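Local coordinates for protein N-acetylneuraminic acid (Sialic acid) synthetase (Leptospira borgpetersenii serovar Hardjo-bovis, PDB 6NCS) that probably condenses an N-acylmannosamine sugar or its phosphate with phosphoenolpyruvate to make a sialic acid, using a bound manganese ion, at residues A[63-68]-A[78-83]; A[149-154]-A[173-178]; A[219-224]-A[261-266]; A[234-239]-A[246-251]. All blocks are in the same frame, centred on the assembly; numbering follows the deposited sequence. Where two conformers were deposited one is given.

Interaction 1 of 4, residues A[63-68]-A[78-83]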
loop_
_atom_site.group_PDB
_atom_site.type_symbol
_atom_site.label_atom_id
_atom_site.label_comp_id
_atom_site.label_asym_id
_atom_site.label_seq_id
_atom_site.Cartn_x
_atom_site.Cartn_y
_atom_site.Cartn_z
ATOM N N TYR A 63 33.055 4.432 9.081
ATOM C CA TYR A 63 33.721 4.570 7.794
ATOM C C TYR A 63 35.036 5.306 7.971
ATOM O O TYR A 63 35.265 5.983 8.979
ATOM C CB TYR A 63 32.849 5.340 6.788
ATOM C CG TYR A 63 32.595 6.749 7.261
ATOM C CD1 TYR A 63 31.641 7.010 8.235
ATOM C CD2 TYR A 63 33.343 7.814 6.771
ATOM C CE1 TYR A 63 31.438 8.298 8.707
ATOM C CE2 TYR A 63 33.141 9.101 7.232
ATOM C CZ TYR A 63 32.184 9.335 8.195
ATOM O OH TYR A 63 31.985 10.614 8.659
ATOM N N ASN A 64 35.891 5.162 6.967
ATOM C CA ASN A 64 37.048 6.026 6.768
ATOM C C ASN A 64 36.764 6.917 5.563
ATOM O O ASN A 64 36.418 6.416 4.486
ATOM C CB ASN A 64 38.315 5.197 6.549
ATOM C CG ASN A 64 39.501 6.044 6.121
ATOM O OD1 ASN A 64 39.814 6.139 4.936
ATOM N ND2 ASN A 64 40.171 6.660 7.094
ATOM N N SER A 65 36.891 8.234 5.754
ATOM C CA SER A 65 36.491 9.190 4.721
ATOM C C SER A 65 37.226 8.947 3.407
ATOM O O SER A 65 36.608 8.919 2.334
ATOM C CB SER A 65 36.741 10.618 5.208
ATOM O OG SER A 65 35.999 10.889 6.388
ATOM N N GLU A 66 38.554 8.796 3.470
ATOM C CA GLU A 66 39.344 8.611 2.256
ATOM C C GLU A 66 38.996 7.302 1.552
ATOM O O GLU A 66 38.941 7.245 0.317
ATOM C CB GLU A 66 40.834 8.659 2.591
ATOM C CG GLU A 66 41.350 10.048 2.935
ATOM C CD GLU A 66 41.188 10.407 4.401
ATOM O OE1 GLU A 66 40.571 9.626 5.159
ATOM O OE2 GLU A 66 41.697 11.477 4.799
ATOM N N GLU A 67 38.776 6.233 2.318
ATOM C CA GLU A 67 38.358 4.975 1.714
ATOM C C GLU A 67 37.010 5.138 1.025
ATOM O O GLU A 67 36.782 4.609 -0.072
ATOM C CB GLU A 67 38.292 3.894 2.795
ATOM C CG GLU A 67 38.246 2.467 2.290
ATOM C CD GLU A 67 36.864 2.025 1.852
ATOM O OE1 GLU A 67 35.858 2.656 2.258
ATOM O OE2 GLU A 67 36.788 1.030 1.094
ATOM N N ARG A 68 36.117 5.900 1.644
ATOM C CA ARG A 68 34.746 5.987 1.168
ATOM C C ARG A 68 34.634 6.869 -0.072
ATOM O O ARG A 68 33.844 6.574 -0.977
ATOM C CB ARG A 68 33.863 6.516 2.292
ATOM C CG ARG A 68 32.391 6.603 1.972
ATOM C CD ARG A 68 31.651 7.041 3.213
ATOM N NE ARG A 68 30.226 7.250 3.000
ATOM C CZ ARG A 68 29.374 7.510 3.983
ATOM N NH1 ARG A 68 29.819 7.592 5.238
ATOM N NH2 ARG A 68 28.085 7.683 3.722
ATOM N N LEU A 78 34.160 17.064 3.950
ATOM C CA LEU A 78 32.835 17.223 4.543
ATOM C C LEU A 78 32.556 16.156 5.594
ATOM O O LEU A 78 31.997 16.453 6.657
ATOM C CB LEU A 78 31.764 17.183 3.452
ATOM C CG LEU A 78 30.324 17.259 3.972
ATOM C CD1 LEU A 78 29.943 18.697 4.309
ATOM C CD2 LEU A 78 29.340 16.640 2.991
ATOM N N VAL A 79 32.922 14.903 5.319
ATOM C CA VAL A 79 32.569 13.808 6.220
ATOM C C VAL A 79 33.673 13.472 7.212
ATOM O O VAL A 79 33.423 12.707 8.157
ATOM C CB VAL A 79 32.174 12.533 5.442
ATOM C CG1 VAL A 79 31.002 12.810 4.502
ATOM C CG2 VAL A 79 33.370 11.963 4.694
ATOM N N LYS A 80 34.883 13.996 7.025
ATOM C CA LYS A 80 35.958 13.738 7.981
ATOM C C LYS A 80 35.581 14.062 9.424
ATOM O O LYS A 80 35.859 13.233 10.306
ATOM C CB LYS A 80 37.216 14.509 7.560
ATOM C CG LYS A 80 38.474 13.993 8.222
ATOM C CD LYS A 80 38.537 12.491 8.037
ATOM C CE LYS A 80 39.926 11.937 8.203
ATOM N NZ LYS A 80 39.969 10.511 7.774
ATOM N N PRO A 81 34.959 15.208 9.740
ATOM C CA PRO A 81 34.652 15.499 11.150
ATOM C C PRO A 81 33.644 14.556 11.772
ATOM O O PRO A 81 33.617 14.447 13.000
ATOM C CB PRO A 81 34.099 16.932 11.107
ATOM C CG PRO A 81 34.655 17.510 9.875
ATOM C CD PRO A 81 34.707 16.387 8.891
ATOM N N ALA A 82 32.813 13.889 10.979
ATOM C CA ALA A 82 31.753 13.043 11.509
ATOM C C ALA A 82 32.200 11.608 11.741
ATOM O O ALA A 82 31.371 10.771 12.105
ATOM C CB ALA A 82 30.545 13.066 10.565
ATOM N N GLU A 83 33.483 11.300 11.553
ATOM C CA GLU A 83 33.958 9.951 11.824
ATOM C C GLU A 83 33.890 9.661 13.316
ATOM O O GLU A 83 34.316 10.480 14.137
ATOM C CB GLU A 83 35.392 9.776 11.326
ATOM C CG GLU A 83 35.521 9.650 9.815
ATOM C CD GLU A 83 36.933 9.301 9.369
ATOM O OE1 GLU A 83 37.703 8.770 10.195
ATOM O OE2 GLU A 83 37.272 9.558 8.193
HETATM O O HOH W 1 39.199 6.622 9.724
#

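Interaction 2 of 4, residues A[149-154]-A[173-178]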
loop_
_atom_site.group_PDB
_atom_site.type_symbol
_atom_site.label_atom_id
_atom_site.label_comp_id
_atom_site.label_asym_id
_atom_site.label_seq_id
_atom_site.Cartn_x
_atom_site.Cartn_y
_atom_site.Cartn_z
ATOM N N LEU A 149 20.406 -5.076 3.830
ATOM C CA LEU A 149 20.982 -4.514 2.612
ATOM C C LEU A 149 19.943 -3.633 1.934
ATOM O O LEU A 149 18.786 -4.034 1.813
ATOM C CB LEU A 149 21.406 -5.631 1.659
ATOM C CG LEU A 149 21.919 -5.241 0.269
ATOM C CD1 LEU A 149 23.264 -4.498 0.362
ATOM C CD2 LEU A 149 22.037 -6.486 -0.606
ATOM N N SER A 150 20.339 -2.434 1.523
ATOM C CA SER A 150 19.508 -1.564 0.699
ATOM C C SER A 150 19.929 -1.695 -0.757
ATOM O O SER A 150 21.111 -1.882 -1.054
ATOM C CB SER A 150 19.632 -0.103 1.134
ATOM O OG SER A 150 18.915 0.139 2.327
ATOM N N ARG A 151 18.956 -1.587 -1.675
ATOM C CA ARG A 151 19.226 -1.849 -3.089
ATOM C C ARG A 151 19.124 -0.611 -3.977
ATOM O O ARG A 151 18.927 -0.745 -5.186
ATOM C CB ARG A 151 18.323 -2.972 -3.638
ATOM C CG ARG A 151 16.792 -2.888 -3.393
ATOM C CD ARG A 151 16.107 -1.755 -4.190
ATOM N NE ARG A 151 16.448 -1.743 -5.616
ATOM C CZ ARG A 151 15.553 -1.611 -6.592
ATOM N NH1 ARG A 151 14.270 -1.479 -6.294
ATOM N NH2 ARG A 151 15.935 -1.597 -7.864
ATOM N N GLY A 152 19.294 0.588 -3.422
ATOM C CA GLY A 152 19.416 1.759 -4.269
ATOM C C GLY A 152 20.507 1.528 -5.297
ATOM O O GLY A 152 21.480 0.833 -4.995
ATOM N N THR A 153 20.335 2.050 -6.516
ATOM C CA THR A 153 21.207 1.946 -7.692
ATOM C C THR A 153 21.119 0.598 -8.420
ATOM O O THR A 153 21.655 0.491 -9.529
ATOM C CB THR A 153 22.700 2.198 -7.387
ATOM O OG1 THR A 153 23.258 1.042 -6.743
ATOM C CG2 THR A 153 22.889 3.414 -6.497
ATOM N N ALA A 154 20.488 -0.433 -7.855
ATOM C CA ALA A 154 20.726 -1.804 -8.303
ATOM C C ALA A 154 19.648 -2.331 -9.249
ATOM O O ALA A 154 18.450 -2.107 -9.048
ATOM C CB ALA A 154 20.852 -2.743 -7.101
ATOM N N PHE A 173 18.792 -12.259 6.818
ATOM C CA PHE A 173 18.941 -11.276 5.763
ATOM C C PHE A 173 17.634 -10.532 5.536
ATOM O O PHE A 173 16.559 -11.135 5.483
ATOM C CB PHE A 173 19.406 -11.953 4.469
ATOM C CG PHE A 173 19.626 -10.999 3.341
ATOM C CD1 PHE A 173 20.752 -10.195 3.308
ATOM C CD2 PHE A 173 18.709 -10.911 2.309
ATOM C CE1 PHE A 173 20.955 -9.300 2.270
ATOM C CE2 PHE A 173 18.899 -10.024 1.266
ATOM C CZ PHE A 173 20.036 -9.220 1.240
ATOM N N ILE A 174 17.751 -9.218 5.396
ATOM C CA ILE A 174 16.643 -8.306 5.139
ATOM C C ILE A 174 17.044 -7.414 3.973
ATOM O O ILE A 174 18.173 -6.917 3.927
ATOM C CB ILE A 174 16.336 -7.466 6.396
ATOM C CG1 ILE A 174 15.834 -8.379 7.514
ATOM C CG2 ILE A 174 15.364 -6.317 6.099
ATOM C CD1 ILE A 174 16.005 -7.794 8.904
ATOM N N LEU A 175 16.121 -7.190 3.034
ATOM C CA LEU A 175 16.393 -6.331 1.887
ATOM C C LEU A 175 15.464 -5.123 1.917
ATOM O O LEU A 175 14.256 -5.282 2.094
ATOM C CB LEU A 175 16.202 -7.116 0.597
ATOM C CG LEU A 175 16.502 -6.434 -0.727
ATOM C CD1 LEU A 175 17.994 -6.099 -0.770
ATOM C CD2 LEU A 175 16.150 -7.377 -1.876
ATOM N N LEU A 176 16.018 -3.921 1.752
ATOM C CA LEU A 176 15.213 -2.702 1.715
ATOM C C LEU A 176 15.168 -2.140 0.297
ATOM O O LEU A 176 16.212 -1.849 -0.295
ATOM C CB LEU A 176 15.764 -1.637 2.661
ATOM C CG LEU A 176 15.997 -2.036 4.118
ATOM C CD1 LEU A 176 16.531 -0.819 4.915
ATOM C CD2 LEU A 176 14.724 -2.577 4.730
ATOM N N HIS A 177 13.964 -1.961 -0.233
ATOM C CA HIS A 177 13.813 -1.101 -1.399
ATOM C C HIS A 177 14.270 0.310 -1.048
ATOM O O HIS A 177 14.108 0.773 0.083
ATOM C CB HIS A 177 12.358 -1.084 -1.886
ATOM C CG HIS A 177 12.127 -0.113 -2.998
ATOM N ND1 HIS A 177 12.893 -0.106 -4.143
ATOM C CD2 HIS A 177 11.257 0.916 -3.123
ATOM C CE1 HIS A 177 12.500 0.877 -4.932
ATOM N NE2 HIS A 177 11.507 1.516 -4.336
ATOM N N CYS A 178 14.870 0.989 -2.019
ATOM C CA CYS A 178 15.551 2.248 -1.773
ATOM C C CYS A 178 15.803 2.892 -3.126
ATOM O O CYS A 178 15.982 2.190 -4.126
ATOM C CB CYS A 178 16.881 2.015 -1.025
ATOM S SG CYS A 178 17.768 3.520 -0.583
#

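Interaction 3 of 4, residues A[219-224]-A[261-266]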
loop_
_atom_site.group_PDB
_atom_site.type_symbol
_atom_site.label_atom_id
_atom_site.label_comp_id
_atom_site.label_asym_id
_atom_site.label_seq_id
_atom_site.Cartn_x
_atom_site.Cartn_y
_atom_site.Cartn_z
ATOM N N LEU A 219 3.271 5.461 3.016
ATOM C CA LEU A 219 2.751 4.758 1.850
ATOM C C LEU A 219 3.514 3.460 1.614
ATOM O O LEU A 219 2.925 2.463 1.181
ATOM C CB LEU A 219 2.808 5.660 0.609
ATOM C CG LEU A 219 1.833 6.845 0.634
ATOM C CD1 LEU A 219 2.107 7.812 -0.491
ATOM C CD2 LEU A 219 0.399 6.331 0.575
ATOM N N ALA A 220 4.812 3.439 1.932
ATOM C CA ALA A 220 5.575 2.207 1.748
ATOM C C ALA A 220 5.082 1.110 2.676
ATOM O O ALA A 220 5.001 -0.057 2.273
ATOM C CB ALA A 220 7.071 2.467 1.966
ATOM N N VAL A 221 4.716 1.469 3.912
ATOM C CA VAL A 221 4.079 0.508 4.819
ATOM C C VAL A 221 2.787 -0.024 4.217
ATOM O O VAL A 221 2.538 -1.234 4.228
ATOM C CB VAL A 221 3.831 1.140 6.203
ATOM C CG1 VAL A 221 3.017 0.195 7.076
ATOM C CG2 VAL A 221 5.149 1.484 6.880
ATOM N N ALA A 222 1.935 0.866 3.687
ATOM C CA ALA A 222 0.707 0.386 3.059
ATOM C C ALA A 222 0.999 -0.510 1.861
ATOM O O ALA A 222 0.216 -1.420 1.557
ATOM C CB ALA A 222 -0.184 1.559 2.632
ATOM N N SER A 223 2.117 -0.292 1.180
ATOM C CA SER A 223 2.459 -1.118 0.034
ATOM C C SER A 223 3.230 -2.378 0.422
ATOM O O SER A 223 3.704 -3.094 -0.466
ATOM C CB SER A 223 3.251 -0.306 -0.989
ATOM O OG SER A 223 4.582 -0.115 -0.559
ATOM N N GLY A 224 3.371 -2.664 1.713
ATOM C CA GLY A 224 3.929 -3.938 2.157
ATOM C C GLY A 224 5.245 -3.884 2.910
ATOM O O GLY A 224 5.737 -4.948 3.311
ATOM N N ARG A 261 -0.784 2.480 12.979
ATOM C CA ARG A 261 -2.169 2.653 12.567
ATOM C C ARG A 261 -2.411 2.045 11.194
ATOM O O ARG A 261 -3.425 1.370 10.983
ATOM C CB ARG A 261 -2.540 4.141 12.593
ATOM C CG ARG A 261 -3.998 4.406 12.270
ATOM C CD ARG A 261 -4.353 5.874 12.489
ATOM N NE ARG A 261 -3.781 6.725 11.450
ATOM C CZ ARG A 261 -4.389 6.984 10.295
ATOM N NH1 ARG A 261 -5.584 6.464 10.050
ATOM N NH2 ARG A 261 -3.810 7.768 9.390
ATOM N N ILE A 262 -1.491 2.264 10.243
ATOM C CA ILE A 262 -1.655 1.674 8.913
ATOM C C ILE A 262 -1.566 0.152 8.988
ATOM O O ILE A 262 -2.304 -0.557 8.297
ATOM C CB ILE A 262 -0.626 2.268 7.932
ATOM C CG1 ILE A 262 -0.950 3.737 7.668
ATOM C CG2 ILE A 262 -0.609 1.496 6.612
ATOM C CD1 ILE A 262 0.186 4.516 6.953
ATOM N N ARG A 263 -0.690 -0.378 9.842
ATOM C CA ARG A 263 -0.633 -1.833 9.991
ATOM C C ARG A 263 -1.964 -2.387 10.466
ATOM O O ARG A 263 -2.400 -3.450 10.006
ATOM C CB ARG A 263 0.481 -2.244 10.949
ATOM C CG ARG A 263 1.744 -2.713 10.230
ATOM C CD ARG A 263 1.429 -3.861 9.279
ATOM N NE ARG A 263 2.600 -4.373 8.564
ATOM C CZ ARG A 263 3.460 -5.261 9.060
ATOM N NH1 ARG A 263 3.310 -5.732 10.294
ATOM N NH2 ARG A 263 4.482 -5.675 8.321
ATOM N N LYS A 264 -2.632 -1.679 11.379
ATOM C CA LYS A 264 -3.942 -2.135 11.822
ATOM C C LYS A 264 -4.921 -2.143 10.659
ATOM O O LYS A 264 -5.727 -3.065 10.532
ATOM C CB LYS A 264 -4.471 -1.255 12.957
ATOM N N ILE A 265 -4.837 -1.132 9.791
ATOM C CA ILE A 265 -5.727 -1.033 8.640
ATOM C C ILE A 265 -5.439 -2.150 7.643
ATOM O O ILE A 265 -6.359 -2.699 7.021
ATOM C CB ILE A 265 -5.582 0.366 8.002
ATOM C CG1 ILE A 265 -6.179 1.432 8.922
ATOM C CG2 ILE A 265 -6.216 0.411 6.606
ATOM C CD1 ILE A 265 -5.732 2.875 8.588
ATOM N N LEU A 266 -4.158 -2.496 7.456
ATOM C CA LEU A 266 -3.826 -3.619 6.583
ATOM C C LEU A 266 -4.401 -4.922 7.112
ATOM O O LEU A 266 -4.851 -5.771 6.329
ATOM C CB LEU A 266 -2.310 -3.754 6.423
ATOM C CG LEU A 266 -1.618 -2.656 5.620
ATOM C CD1 LEU A 266 -0.116 -2.777 5.747
ATOM C CD2 LEU A 266 -2.021 -2.777 4.157
HETATM O O HOH W 2 3.431 -3.260 5.773
#

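Interaction 4 of 4, residues A[234-239]-A[246-251]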
loop_
_atom_site.group_PDB
_atom_site.type_symbol
_atom_site.label_atom_id
_atom_site.label_comp_id
_atom_site.label_asym_id
_atom_site.label_seq_id
_atom_site.Cartn_x
_atom_site.Cartn_y
_atom_site.Cartn_z
ATOM N N VAL A 234 17.938 15.689 15.355
ATOM C CA VAL A 234 17.191 16.300 16.450
ATOM C C VAL A 234 16.745 17.714 16.124
ATOM O O VAL A 234 15.866 18.242 16.814
ATOM C CB VAL A 234 17.956 16.321 17.786
ATOM C CG1 VAL A 234 18.219 14.895 18.268
ATOM C CG2 VAL A 234 19.225 17.143 17.676
ATOM N N ASP A 235 17.296 18.328 15.072
ATOM C CA ASP A 235 17.003 19.723 14.763
ATOM C C ASP A 235 17.513 20.078 13.371
ATOM O O ASP A 235 18.726 20.185 13.164
ATOM C CB ASP A 235 17.642 20.619 15.829
ATOM C CG ASP A 235 17.241 22.085 15.708
ATOM O OD1 ASP A 235 16.505 22.461 14.769
ATOM O OD2 ASP A 235 17.681 22.864 16.576
ATOM N N ARG A 236 16.606 20.251 12.403
ATOM C CA ARG A 236 17.044 20.626 11.062
ATOM C C ARG A 236 17.723 21.991 11.046
ATOM O O ARG A 236 18.573 22.244 10.186
ATOM C CB ARG A 236 15.866 20.622 10.081
ATOM C CG ARG A 236 15.500 19.234 9.555
ATOM C CD ARG A 236 14.543 19.306 8.365
ATOM N NE ARG A 236 13.227 19.784 8.766
ATOM C CZ ARG A 236 12.268 19.006 9.264
ATOM N NH1 ARG A 236 12.469 17.703 9.422
ATOM N NH2 ARG A 236 11.098 19.535 9.605
ATOM N N THR A 237 17.377 22.879 11.984
ATOM C CA THR A 237 17.960 24.219 11.961
ATOM C C THR A 237 19.463 24.206 12.197
ATOM O O THR A 237 20.131 25.194 11.876
ATOM C CB THR A 237 17.296 25.131 13.000
ATOM O OG1 THR A 237 17.698 24.743 14.318
ATOM C CG2 THR A 237 15.784 25.061 12.891
ATOM N N LEU A 238 20.009 23.124 12.752
ATOM C CA LEU A 238 21.457 23.012 12.872
ATOM C C LEU A 238 22.127 22.833 11.516
ATOM O O LEU A 238 23.339 23.028 11.409
ATOM C CB LEU A 238 21.822 21.844 13.790
ATOM C CG LEU A 238 21.276 21.906 15.218
ATOM C CD1 LEU A 238 21.549 20.608 15.984
ATOM C CD2 LEU A 238 21.874 23.090 15.936
ATOM N N GLN A 239 21.369 22.441 10.489
ATOM C CA GLN A 239 21.890 22.268 9.131
ATOM C C GLN A 239 23.030 21.251 9.077
ATOM O O GLN A 239 24.004 21.428 8.344
ATOM C CB GLN A 239 22.328 23.609 8.534
ATOM C CG GLN A 239 21.235 24.642 8.545
ATOM C CD GLN A 239 20.177 24.391 7.488
ATOM O OE1 GLN A 239 20.397 24.652 6.304
ATOM N NE2 GLN A 239 19.015 23.894 7.911
ATOM N N SER A 246 15.980 14.626 6.571
ATOM C CA SER A 246 15.919 14.033 7.900
ATOM C C SER A 246 14.661 14.457 8.648
ATOM O O SER A 246 14.251 15.618 8.598
ATOM C CB SER A 246 17.154 14.409 8.717
ATOM O OG SER A 246 18.321 13.857 8.144
ATOM N N ALA A 247 14.062 13.502 9.355
ATOM C CA ALA A 247 12.891 13.747 10.185
ATOM C C ALA A 247 13.322 14.177 11.578
ATOM O O ALA A 247 14.275 13.632 12.137
ATOM C CB ALA A 247 12.041 12.477 10.280
ATOM N N GLU A 248 12.624 15.152 12.139
ATOM C CA GLU A 248 12.884 15.571 13.512
ATOM C C GLU A 248 12.173 14.627 14.479
ATOM O O GLU A 248 11.362 13.801 14.067
ATOM C CB GLU A 248 12.464 17.031 13.682
ATOM C CG GLU A 248 13.410 18.008 12.975
ATOM C CD GLU A 248 12.988 19.448 13.119
ATOM O OE1 GLU A 248 11.828 19.701 13.519
ATOM O OE2 GLU A 248 13.825 20.328 12.827
ATOM N N PRO A 249 12.479 14.697 15.783
ATOM C CA PRO A 249 11.906 13.703 16.714
ATOM C C PRO A 249 10.385 13.621 16.711
ATOM O O PRO A 249 9.843 12.510 16.759
ATOM C CB PRO A 249 12.441 14.164 18.072
ATOM C CG PRO A 249 13.744 14.806 17.745
ATOM C CD PRO A 249 13.502 15.531 16.453
ATOM N N LYS A 250 9.675 14.753 16.677
ATOM C CA LYS A 250 8.217 14.679 16.651
ATOM C C LYS A 250 7.714 14.027 15.366
ATOM O O LYS A 250 6.695 13.322 15.383
ATOM C CB LYS A 250 7.616 16.077 16.826
ATOM N N GLU A 251 8.416 14.235 14.249
ATOM C CA GLU A 251 8.033 13.583 13.002
ATOM C C GLU A 251 8.361 12.093 13.032
ATOM O O GLU A 251 7.588 11.270 12.526
ATOM C CB GLU A 251 8.709 14.292 11.829
ATOM C CG GLU A 251 8.401 15.799 11.818
ATOM C CD GLU A 251 9.372 16.613 10.985
ATOM O OE1 GLU A 251 10.494 16.131 10.722
ATOM O OE2 GLU A 251 9.009 17.745 10.592
#

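Interaction 1 of 4, residues A[63-68]-A[78-83]
Ser65, the first residue of helix 65-69, meets Glu83, which follows helix 73-79 in the chain, within a beta-to-alpha connection of the NeuB TIM barrel. Glu83 OE2 takes three donors, each from a different direction: Ser65 OG at 2.6 Å on the anti lone pair, Ser65 N at 2.8 Å from above the carboxylate plane (N-H...O 156°), and Lys80 NZ of its own segment on the syn side. Its partner oxygen is engaged as well, since a water donates to Glu83 OE1 and accepts from Asn64 ND2. Asn64 is also the N-cap of helix 65-69, its OD1 receiving Glu67 N. Lys80 NZ has a second carboxylate, Glu66 OE1 at 2.8 Å, met on the syn lone pair; this completes a three-residue salt-bridge network in which the shared ammonium probably offsets the closeness of Glu66 and Glu83. On the buried side, the Tyr63 ring has Glu83 CG 3.6 Å from its CE2, and Arg68 NH1, held by Gln61 OE1, lies over one face of the ring, toward the rim. Val79 O is doubly used, accepting Ala82 N and, at the edge of the tyrosine ring, Tyr63 OH at 2.6 Å.

Interaction 2 of 4, residues A[149-154]-A[173-178]
With chi1 at 50°, Arg151 CG is tucked between its own backbone N and carbonyl carbon, and further bends at chi2 and chi3 fold the chain back over the neighbouring strand until NH1 reaches His177 ND1. His177 meets it because its ring stands anti to the backbone N (chi1 174°). The two lie at the C-terminal end of a parallel strand pair in the beta-alpha-beta unit of strand 146-150, helix 156-168 and strand 173-178, within the TIM barrel. Leu149 N to Ile174 O at 2.9 Å, Leu176 N to Leu149 O at 2.8 Å and Arg151 N to Leu176 O at 3.1 Å fix the parallel register. Leu149 and Leu175 lie side by side, pointing the same way towards the helical layer, and Leu149 CB rests 3.7 Å from Phe173 CE1. Ser150 and Leu176 occupy the other face, and Cys178 there touches the manganese ligand His210. Arg151 NH1 meets His177 ND1 at 2.9 Å in a bent bond (N-H...N 133°), each partner tilted out of the other's plane; His177 NE2 is bound by Ala189 O. Arg151 NH2 donates to Ala154 O at 2.8 Å, with the oxygen in the guanidinium plane.

Interaction 3 of 4, residues A[219-224]-A[261-266]
Val221, Ile262 and Ala222 bury the most surface here, and a single methyl group links them. Ile262 CG2, anti to its backbone N, projects at the last helical turn, between Val221 and Ala222: it lies 3.9 Å from Val221 CG1 and 4.0 Å from Ala222 CB, close to the Ala222 backbone N. The valine and isoleucine side chains approach each other at a slant, and the small Ala222 probably helps the backbones come near, with CA atoms of Ala222 and Ile262 6.4 Å apart. Leu266, one turn further on, adds its two methyls over the carboxyl end of the first helix, CD1 3.4 Å from Val221 O and CD2 3.7 Å from Ala222 O. Helices 215-222 and 249-266 belong to the outer layer of the TIM barrel, and Val221 also packs on Ile228 of the intervening strand 227-231. The first helix ends in a Schellman motif: Gly224, at positive phi, gives its N to Val221 O, and the next backbone N bonds to Ala220 O. Val221 O also receives a water at 2.7 Å, which accepts from Arg263 NE at 3.1 Å in the guanidinium plane; Arg263 NH1 is held by Asn24 O. Ala222 packs on Ala222 of the second subunit.

Interaction 4 of 4, residues A[234-239]-A[246-251]
Arg236 and Glu251 come from opposite directions and meet end-on, their guanidinium and carboxylate planes only 15° apart. NH1 donates to Glu251 OE1 at 2.8 Å and NH2 to Glu251 OE2 at 2.9 Å, each on a syn lone pair and nearly straight (172° and 176°), the geometry of a bidentate salt bridge. Glu248 is turned differently. Its chain crosses that of the arginine at about a right angle, and its carboxylate stacks over one guanidinium face, with CD above the centre of the group. No guanidinium N-H points at Glu248 OE1, so its long pairing with Arg236 NH2, 4.0 Å, rests on charge alone. Glu248 OE2 instead takes the backbone Arg236 N at 2.8 Å on its anti lone pair. At the guanidinium edge NH1 has a second acceptor, Ser246 O at 2.9 Å, lying in the plane; together the edge bonds and the stacked carboxylate probably fix the rotation of the group. The contact closes the loop between strand 227-231 and helix 249-266 of the TIM barrel, with Glu248 at the helix N-cap position. The nearby Ser246 side chain touches the manganese ligand His231, while its OG is bonded to Asp242 O. Glu251 reaches back to the start of its helix, OE1 accepting Glu248 N at 2.7 Å from above the carboxylate plane. On the arginine side, Asp235 OD1 makes an Asx turn with Thr237 N and also accepts Thr237 OG1. Pro249 packs its ring beside Val234, CD 3.6 Å from Val234 O.

How the interactions relate
Interactions 2 and 3 are buried, whereas interactions 1 and 4 are only partly so, and the chemistry follows: backbone hydrogen bonds between barrel strands in interaction 2, aliphatic contacts between outer helices in interaction 3, and charged networks where loops meet helix ends in interactions 1 and 4. In both networks one cation meets two carboxylates: an ammonium in interaction 1, a guanidinium gripped at its edge and stacked on one face in interaction 4. Helix 249-266 serves both interaction 4, at its start, and interaction 3, at its far end, the centres about 24 Å apart. Interactions 1, 2 and 3 also touch the second subunit; interaction 4 does not.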